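Local coordinates for cell division control protein 45 cdc45 putative (Entamoeba histolytica, PDB 6CC2), which probably serves in chromosome replication as the Cdc45 component of the CMG (Cdc45-MCM-GINS) helicase that unwinds DNA, at residues M1-L11 and N119-Y130; K40-D49 and K195-A204. All coordinates share one frame; numbering follows the deposited sequence.

Contact 1: residues M1-L11 and N119-Y130. With EDO (1,2-ethanediol), chain I.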
# COMPACT_ATOMS: atom_id res chain seq x y z
N MSE A 1 17.08 19.04 8.81
CA MSE A 1 16.20 20.03 9.44
C MSE A 1 14.75 19.80 9.05
O MSE A 1 14.47 19.16 8.04
CB MSE A 1 16.63 21.44 9.06
CG MSE A 1 16.59 21.74 7.58
SE MSE A 1 17.09 23.59 7.20
CE MSE A 1 17.07 23.51 5.25
N ILE A 2 13.84 20.31 9.86
CA ILE A 2 12.40 20.23 9.57
C ILE A 2 12.00 21.46 8.76
O ILE A 2 12.28 22.60 9.17
CB ILE A 2 11.58 20.13 10.86
CG1 ILE A 2 11.93 18.86 11.63
CG2 ILE A 2 10.09 20.19 10.55
CD1 ILE A 2 11.59 17.59 10.92
N ILE A 3 11.36 21.23 7.62
CA ILE A 3 10.81 22.30 6.77
C ILE A 3 9.30 22.27 6.93
O ILE A 3 8.67 21.22 6.75
CB ILE A 3 11.20 22.12 5.29
CG1 ILE A 3 12.71 21.96 5.14
CG2 ILE A 3 10.70 23.28 4.46
CD1 ILE A 3 13.53 23.06 5.78
N ASN A 4 8.71 23.40 7.28
CA ASN A 4 7.27 23.51 7.47
C ASN A 4 6.73 24.56 6.50
O ASN A 4 7.44 25.08 5.64
CB ASN A 4 6.95 23.85 8.93
CG ASN A 4 7.28 25.29 9.28
OD1 ASN A 4 8.44 25.64 9.48
ND2 ASN A 4 6.25 26.12 9.37
N GLY A 5 5.44 24.87 6.64
CA GLY A 5 4.77 25.73 5.68
C GLY A 5 5.36 27.11 5.56
O GLY A 5 5.29 27.73 4.49
N THR A 6 5.94 27.63 6.64
CA THR A 6 6.53 28.95 6.58
C THR A 6 7.72 29.02 5.64
O THR A 6 8.17 30.13 5.31
CB THR A 6 6.96 29.39 7.99
OG1 THR A 6 7.25 30.79 7.97
CG2 THR A 6 8.19 28.63 8.44
N SER A 7 8.24 27.88 5.18
CA SER A 7 9.40 27.83 4.30
C SER A 7 9.07 27.37 2.89
O SER A 7 9.98 27.28 2.06
CB SER A 7 10.48 26.91 4.90
OG SER A 7 10.85 27.34 6.20
N PHE A 8 7.81 27.05 2.60
CA PHE A 8 7.49 26.50 1.29
C PHE A 8 7.77 27.51 0.18
O PHE A 8 8.21 27.14 -0.92
CB PHE A 8 6.02 26.07 1.23
CG PHE A 8 5.68 24.86 2.06
CD1 PHE A 8 6.67 24.10 2.66
CD2 PHE A 8 4.36 24.49 2.23
CE1 PHE A 8 6.34 22.97 3.41
CE2 PHE A 8 4.02 23.38 2.99
CZ PHE A 8 5.01 22.63 3.59
N GLU A 9 7.49 28.79 0.43
CA GLU A 9 7.74 29.82 -0.57
C GLU A 9 9.22 29.90 -0.93
O GLU A 9 9.59 29.89 -2.11
CB GLU A 9 7.22 31.17 -0.08
CG GLU A 9 7.24 32.25 -1.15
CD GLU A 9 6.75 33.60 -0.64
OE1 GLU A 9 6.30 33.66 0.52
OE2 GLU A 9 6.82 34.58 -1.40
N GLU A 10 10.08 29.96 0.09
CA GLU A 10 11.52 29.98 -0.17
C GLU A 10 11.97 28.71 -0.88
O GLU A 10 12.83 28.76 -1.77
CB GLU A 10 12.27 30.16 1.15
CG GLU A 10 13.78 30.21 1.02
CD GLU A 10 14.49 30.35 2.35
OE1 GLU A 10 13.81 30.65 3.36
OE2 GLU A 10 15.72 30.16 2.40
N LEU A 11 11.40 27.56 -0.51
CA LEU A 11 11.78 26.31 -1.15
C LEU A 11 11.47 26.33 -2.63
O LEU A 11 12.33 26.02 -3.47
CB LEU A 11 11.06 25.15 -0.46
CG LEU A 11 11.51 23.73 -0.80
CD1 LEU A 11 11.10 22.74 0.30
CD2 LEU A 11 10.98 23.28 -2.15
N ASN A 119 20.72 17.90 10.60
CA ASN A 119 21.50 18.24 9.42
C ASN A 119 20.82 19.39 8.68
O ASN A 119 19.70 19.24 8.18
CB ASN A 119 21.63 17.02 8.52
CG ASN A 119 22.63 17.22 7.39
OD1 ASN A 119 22.68 18.29 6.77
ND2 ASN A 119 23.45 16.21 7.15
N THR A 120 21.52 20.52 8.59
CA THR A 120 20.94 21.67 7.91
C THR A 120 20.81 21.48 6.40
O THR A 120 20.14 22.29 5.75
CB THR A 120 21.79 22.93 8.18
OG1 THR A 120 23.17 22.64 7.93
CG2 THR A 120 21.63 23.38 9.62
N ASN A 121 21.41 20.43 5.84
CA ASN A 121 21.39 20.18 4.41
C ASN A 121 20.38 19.12 4.00
O ASN A 121 20.34 18.72 2.84
CB ASN A 121 22.78 19.76 3.94
CG ASN A 121 23.08 20.21 2.53
OD1 ASN A 121 22.65 19.59 1.55
ND2 ASN A 121 23.83 21.30 2.41
N ILE A 122 19.56 18.65 4.93
CA ILE A 122 18.52 17.67 4.66
C ILE A 122 17.19 18.32 5.03
O ILE A 122 16.99 18.72 6.19
CB ILE A 122 18.74 16.36 5.44
CG1 ILE A 122 20.04 15.71 5.00
CG2 ILE A 122 17.56 15.39 5.21
CD1 ILE A 122 20.47 14.54 5.85
N GLY A 123 16.31 18.47 4.05
CA GLY A 123 15.04 19.13 4.26
C GLY A 123 13.90 18.15 4.47
O GLY A 123 13.36 17.61 3.49
N LEU A 124 13.54 17.90 5.73
CA LEU A 124 12.41 17.04 6.07
C LEU A 124 11.12 17.85 6.01
O LEU A 124 10.87 18.69 6.88
CB LEU A 124 12.61 16.44 7.46
CG LEU A 124 13.80 15.54 7.69
CD1 LEU A 124 14.12 15.44 9.17
CD2 LEU A 124 13.52 14.15 7.11
N ILE A 125 10.31 17.62 5.00
CA ILE A 125 9.14 18.45 4.75
C ILE A 125 7.95 17.92 5.55
O ILE A 125 7.61 16.73 5.48
CB ILE A 125 8.81 18.51 3.25
CG1 ILE A 125 9.98 19.13 2.50
CG2 ILE A 125 7.54 19.32 3.02
CD1 ILE A 125 9.81 19.08 0.99
N THR A 126 7.33 18.82 6.31
CA THR A 126 6.08 18.53 7.00
C THR A 126 5.09 19.64 6.67
O THR A 126 5.48 20.73 6.24
CB THR A 126 6.27 18.48 8.53
OG1 THR A 126 6.44 19.81 9.01
CG2 THR A 126 7.48 17.65 8.90
N SER A 127 3.81 19.35 6.88
CA SER A 127 2.75 20.28 6.51
C SER A 127 2.43 21.32 7.57
O SER A 127 1.65 22.24 7.30
CB SER A 127 1.48 19.51 6.18
OG SER A 127 0.93 18.95 7.36
N ASN A 128 3.00 21.20 8.77
CA ASN A 128 2.67 22.13 9.84
C ASN A 128 2.93 23.57 9.42
O ASN A 128 3.68 23.85 8.48
CB ASN A 128 3.49 21.82 11.10
CG ASN A 128 3.69 20.34 11.32
OD1 ASN A 128 2.72 19.58 11.43
ND2 ASN A 128 4.94 19.92 11.38
N GLU A 129 2.30 24.50 10.14
CA GLU A 129 2.55 25.92 9.96
C GLU A 129 3.29 26.55 11.14
O GLU A 129 3.71 27.71 11.03
CB GLU A 129 1.23 26.68 9.75
CG GLU A 129 0.57 26.44 8.40
CD GLU A 129 1.34 27.06 7.25
OE1 GLU A 129 2.09 28.04 7.47
OE2 GLU A 129 1.20 26.56 6.11
N TYR A 130 3.45 25.84 12.25
CA TYR A 130 4.09 26.41 13.43
C TYR A 130 5.58 26.68 13.17
O TYR A 130 6.22 25.97 12.40
CB TYR A 130 3.92 25.49 14.64
CG TYR A 130 4.33 24.05 14.42
CD1 TYR A 130 5.65 23.71 14.12
CD2 TYR A 130 3.41 23.02 14.53
CE1 TYR A 130 6.03 22.40 13.92
CE2 TYR A 130 3.78 21.70 14.34
CZ TYR A 130 5.09 21.40 14.04
OH TYR A 130 5.47 20.09 13.84
C1 EDO I . 8.96 24.22 14.50
O1 EDO I . 8.06 25.23 14.97
C2 EDO I . 8.96 23.03 15.44
O2 EDO I . 9.68 21.94 14.85
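The N atom of Met1 is gripped by two carbonyls of 119-130: it donates to Ile122 O at 2.6 Å, almost head-on, and to Asn119 O at 2.7 Å, where it sits 36° above the carbonyl plane. A further backbone bond links Met1 with Asn116, and a charge on this terminal amine would probably be eased by the gathered carbonyls. The selenomethionine chain has CG between the backbone N and carbonyl carbon (chi1 60°) and then runs extended, laying CE 3.3 Å from Thr120 O. From here the chains run parallel. Leu124 N donates to Met1 O, Ile3 N to Leu124 O (2.7 Å, N-H...O angle 173°) and Thr126 N to Ile3 O. Past the strands Gly5 N continues the link, donating to Asn128 O at 2.7 Å. On one face of the sheet, Ile2 CD1 meets Leu124 CD1 at 3.8 Å, and Phe112 lies against both side chains. The other face carries Ile3 and Ile125. Ile125 divides its branches between two residues of helix 8-20: CG2 lies near Phe8 CE1, while CD1 touches Leu11 CD1 at 3.9 Å. The Phe8 ring turns an edge to the backbone, with CZ 3.3 Å from Thr126 O, and has Gly5 CA over the centre of one face. Ile189 and Lys192 of helix 182-192 also touch this ring. Strand 2-3 is the outermost strand of a six-stranded parallel sheet, hydrogen-bonded to 122-125. Helix 8-20 then leads the chain past three strands, to re-enter the sheet at 24-29, the alternation of strand and helix that marks an alpha/beta domain, consistent with the DHH-like N-terminal part of the Cdc45 family.

Contact 2: residues K40-D49 and K195-A204; sequences KILSMMFEKD and KVENDMYWYA. With EDO (1,2-ethanediol), chain J; EDO (1,2-ethanediol), chain B.
Antiparallel helix packing joins 40-48 to 199-204: the segment axes approach to 10.6 Å with 156° between their directions. Met44 lies at the middle. Its chain bends at the last torsion (chi3 74°), which sets SE at the edge of the Tyr203 ring, 3.6 Å from CE2, a Met-aromatic contact, and turns CE toward Met200 CG and the Glu197 carboxylate. Lys40 CG covers one face of the same ring, 4.1 Å from its centroid in a CH-pi contact, while Asp199 O lies over the opposite face; the ring is sandwiched, and Lys40 NZ goes on to bond Ser386 OG. Helix 33-48 connects neighbouring parallel strands 24-29 and 53-57, so the contact joins that sheet domain to the helices that follow it. Deeper in, Met200 extends its chain to place SE 4.0 Å from Ile41 CG2 and CE beside Met45 CG; Ala190 of helix 182-192 touches Met45 and Met200. Toward solvent, Lys48 NZ forms a salt bridge with Glu197 OE2 (3.1 Å), its hydrogen bond weak, and a water donates to both Met44 O (2.6 Å) and Glu197 OE1. Lys195 NZ pairs with Asp49 OD2, though the exact position of that oxygen is doubtful.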
# COMPACT_ATOMS: atom_id res chain seq x y z
N LYS A 40 2.60 12.80 -8.27
CA LYS A 40 1.63 13.40 -9.20
C LYS A 40 1.35 14.85 -8.84
O LYS A 40 1.40 15.74 -9.71
CB LYS A 40 0.33 12.57 -9.18
CG LYS A 40 -0.81 13.12 -10.03
CD LYS A 40 -0.45 13.18 -11.48
CE LYS A 40 -1.62 13.64 -12.33
NZ LYS A 40 -1.24 13.70 -13.79
N ILE A 41 1.09 15.11 -7.56
CA ILE A 41 0.74 16.47 -7.14
C ILE A 41 1.91 17.42 -7.33
O ILE A 41 1.76 18.54 -7.83
CB ILE A 41 0.24 16.44 -5.68
CG1 ILE A 41 -1.11 15.72 -5.62
CG2 ILE A 41 0.10 17.85 -5.13
CD1 ILE A 41 -1.68 15.55 -4.21
N LEU A 42 3.12 17.00 -6.91
CA LEU A 42 4.30 17.80 -7.19
C LEU A 42 4.48 18.00 -8.69
O LEU A 42 4.83 19.10 -9.15
CB LEU A 42 5.54 17.16 -6.59
CG LEU A 42 5.55 17.06 -5.06
CD1 LEU A 42 6.70 16.14 -4.64
CD2 LEU A 42 5.65 18.41 -4.40
N SER A 43 4.28 16.95 -9.47
CA SER A 43 4.54 17.06 -10.90
C SER A 43 3.58 18.03 -11.57
O SER A 43 3.94 18.68 -12.55
CB SER A 43 4.47 15.69 -11.56
OG SER A 43 3.13 15.23 -11.61
N MSE A 44 2.36 18.16 -11.06
CA MSE A 44 1.40 19.10 -11.62
C MSE A 44 1.87 20.54 -11.45
O MSE A 44 1.73 21.35 -12.37
CB MSE A 44 0.03 18.92 -10.97
CG MSE A 44 -0.61 17.60 -11.29
SE MSE A 44 -2.06 17.19 -10.06
CE MSE A 44 -3.41 18.45 -10.74
N MSE A 45 2.38 20.85 -10.27
CA MSE A 45 2.95 22.17 -10.00
C MSE A 45 4.17 22.40 -10.88
O MSE A 45 4.29 23.45 -11.51
CB MSE A 45 3.33 22.29 -8.53
CG MSE A 45 2.14 22.35 -7.59
SE MSE A 45 2.71 22.72 -5.78
CE MSE A 45 2.95 20.88 -5.18
N PHE A 46 5.07 21.42 -10.91
CA PHE A 46 6.28 21.56 -11.71
C PHE A 46 5.96 21.78 -13.18
O PHE A 46 6.57 22.64 -13.83
CB PHE A 46 7.16 20.32 -11.55
CG PHE A 46 7.69 20.10 -10.17
CD1 PHE A 46 7.63 21.09 -9.20
CD2 PHE A 46 8.23 18.86 -9.82
CE1 PHE A 46 8.12 20.87 -7.93
CE2 PHE A 46 8.73 18.65 -8.55
CZ PHE A 46 8.69 19.67 -7.62
N GLU A 47 5.01 21.02 -13.73
CA GLU A 47 4.61 21.20 -15.12
C GLU A 47 4.14 22.63 -15.38
O GLU A 47 4.56 23.27 -16.35
CB GLU A 47 3.50 20.22 -15.49
CG GLU A 47 3.92 18.77 -15.62
CD GLU A 47 2.73 17.84 -15.78
OE1 GLU A 47 1.67 18.30 -16.26
OE2 GLU A 47 2.85 16.65 -15.41
N LYS A 48 3.27 23.14 -14.51
CA LYS A 48 2.72 24.48 -14.71
C LYS A 48 3.80 25.54 -14.69
O LYS A 48 3.67 26.57 -15.35
CB LYS A 48 1.65 24.76 -13.65
CG LYS A 48 0.58 25.74 -14.08
CD LYS A 48 -0.81 25.19 -13.80
CE LYS A 48 -1.16 24.05 -14.75
NZ LYS A 48 -2.46 23.41 -14.40
N ASP A 49 4.89 25.31 -13.96
CA ASP A 49 5.98 26.27 -13.84
C ASP A 49 7.16 25.96 -14.76
O ASP A 49 8.19 26.65 -14.69
CB ASP A 49 6.46 26.34 -12.39
CG ASP A 49 5.48 27.04 -11.48
OD1 ASP A 49 5.07 28.18 -11.82
OD2 ASP A 49 5.12 26.44 -10.43
N LYS A 195 -1.31 27.28 -5.43
CA LYS A 195 -1.17 26.51 -6.66
C LYS A 195 -2.12 25.32 -6.68
O LYS A 195 -1.94 24.40 -7.49
CB LYS A 195 0.28 26.02 -6.83
CG LYS A 195 1.31 27.16 -6.76
CD LYS A 195 2.73 26.60 -6.79
CE LYS A 195 3.28 26.52 -8.20
NZ LYS A 195 3.57 27.88 -8.75
N VAL A 196 -3.10 25.28 -5.79
CA VAL A 196 -3.96 24.11 -5.71
C VAL A 196 -4.87 24.04 -6.92
O VAL A 196 -5.43 25.06 -7.38
CB VAL A 196 -4.75 24.12 -4.39
CG1 VAL A 196 -5.63 25.31 -4.26
CG2 VAL A 196 -5.57 22.83 -4.27
N GLU A 197 -4.96 22.84 -7.50
CA GLU A 197 -5.99 22.48 -8.47
C GLU A 197 -6.91 21.46 -7.82
O GLU A 197 -6.46 20.56 -7.11
CB GLU A 197 -5.35 21.89 -9.73
CG GLU A 197 -4.38 22.84 -10.41
CD GLU A 197 -3.54 22.16 -11.47
OE1 GLU A 197 -2.30 22.16 -11.34
OE2 GLU A 197 -4.13 21.62 -12.43
N ASN A 198 -8.22 21.61 -8.01
CA ASN A 198 -9.14 20.84 -7.18
C ASN A 198 -9.03 19.33 -7.44
O ASN A 198 -9.33 18.56 -6.54
CB ASN A 198 -10.56 21.33 -7.36
CG ASN A 198 -10.79 22.66 -6.67
OD1 ASN A 198 -9.83 23.30 -6.22
ND2 ASN A 198 -12.03 23.09 -6.60
N ASP A 199 -8.51 18.91 -8.61
CA ASP A 199 -8.26 17.48 -8.83
C ASP A 199 -7.28 16.91 -7.80
O ASP A 199 -7.27 15.69 -7.55
CB ASP A 199 -7.70 17.26 -10.23
CG ASP A 199 -8.77 16.98 -11.26
OD1 ASP A 199 -9.89 16.58 -10.87
OD2 ASP A 199 -8.49 17.14 -12.46
N MSE A 200 -6.41 17.74 -7.24
CA MSE A 200 -5.45 17.27 -6.25
C MSE A 200 -6.15 16.62 -5.04
O MSE A 200 -5.57 15.77 -4.36
CB MSE A 200 -4.58 18.41 -5.78
CG MSE A 200 -3.64 18.94 -6.83
SE MSE A 200 -2.68 20.49 -6.20
CE MSE A 200 -1.51 20.68 -7.72
N TYR A 201 -7.40 16.98 -4.77
CA TYR A 201 -8.11 16.35 -3.66
C TYR A 201 -8.49 14.90 -3.97
O TYR A 201 -8.49 14.04 -3.07
CB TYR A 201 -9.34 17.18 -3.30
CG TYR A 201 -8.97 18.44 -2.53
CD1 TYR A 201 -8.88 18.42 -1.15
CD2 TYR A 201 -8.68 19.63 -3.20
CE1 TYR A 201 -8.52 19.56 -0.44
CE2 TYR A 201 -8.34 20.78 -2.50
CZ TYR A 201 -8.26 20.73 -1.12
OH TYR A 201 -7.90 21.87 -0.42
N TRP A 202 -8.87 14.61 -5.21
CA TRP A 202 -9.06 13.22 -5.63
C TRP A 202 -7.80 12.40 -5.43
O TRP A 202 -7.83 11.31 -4.84
CB TRP A 202 -9.49 13.21 -7.10
CG TRP A 202 -9.54 11.88 -7.78
CD1 TRP A 202 -8.86 11.51 -8.91
CD2 TRP A 202 -10.34 10.75 -7.42
NE1 TRP A 202 -9.21 10.25 -9.30
CE2 TRP A 202 -10.11 9.74 -8.38
CE3 TRP A 202 -11.27 10.50 -6.39
CZ2 TRP A 202 -10.75 8.50 -8.34
CZ3 TRP A 202 -11.88 9.26 -6.34
CH2 TRP A 202 -11.62 8.28 -7.31
N TYR A 203 -6.66 12.92 -5.90
CA TYR A 203 -5.40 12.21 -5.71
C TYR A 203 -5.09 12.06 -4.23
O TYR A 203 -4.74 10.98 -3.76
CB TYR A 203 -4.29 12.95 -6.45
CG TYR A 203 -4.57 13.12 -7.94
CD1 TYR A 203 -5.26 12.17 -8.66
CD2 TYR A 203 -4.13 14.25 -8.62
CE1 TYR A 203 -5.53 12.33 -10.01
CE2 TYR A 203 -4.39 14.43 -9.97
CZ TYR A 203 -5.10 13.46 -10.66
OH TYR A 203 -5.37 13.59 -11.99
N ALA A 204 -5.23 13.15 -3.47
CA ALA A 204 -4.95 13.07 -2.04
C ALA A 204 -5.88 12.07 -1.35
O ALA A 204 -5.46 11.36 -0.41
CB ALA A 204 -5.09 14.45 -1.39
C1 EDO J . 5.33 13.05 -15.37
O1 EDO J . 6.62 13.25 -14.79
C2 EDO J . 4.50 14.31 -15.18
O2 EDO J . 5.21 15.44 -15.72
C1 EDO B . -15.58 19.53 -6.54
O1 EDO B . -16.01 19.45 -5.33
C2 EDO B . -14.52 20.63 -6.60
O2 EDO B . -14.26 20.90 -7.96
O HOH W 1 -0.39 21.18 -13.81

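In the fold
Contacts 1 and 2 interleave along the chain, their segments alternating in the order 1-11, 40-49, 119-130, 195-204. Their centres are 19 Å apart and their nearest atoms about 7 Å, so the two do not touch. Helix 182-192 serves both, with Val185 and Ile189 meeting Ile125 and Phe8 of contact 1, and Ala186 and Ala190 meeting Ile41, Met45 and Met200 of contact 2. Helix 8-20, whose first turn belongs to contact 1, sends Tyr12 to Met45, Lys195 and the carboxylate of Asp49. The ethanediol molecules beside both contacts probably come from the crystallisation liquor and mark no known site.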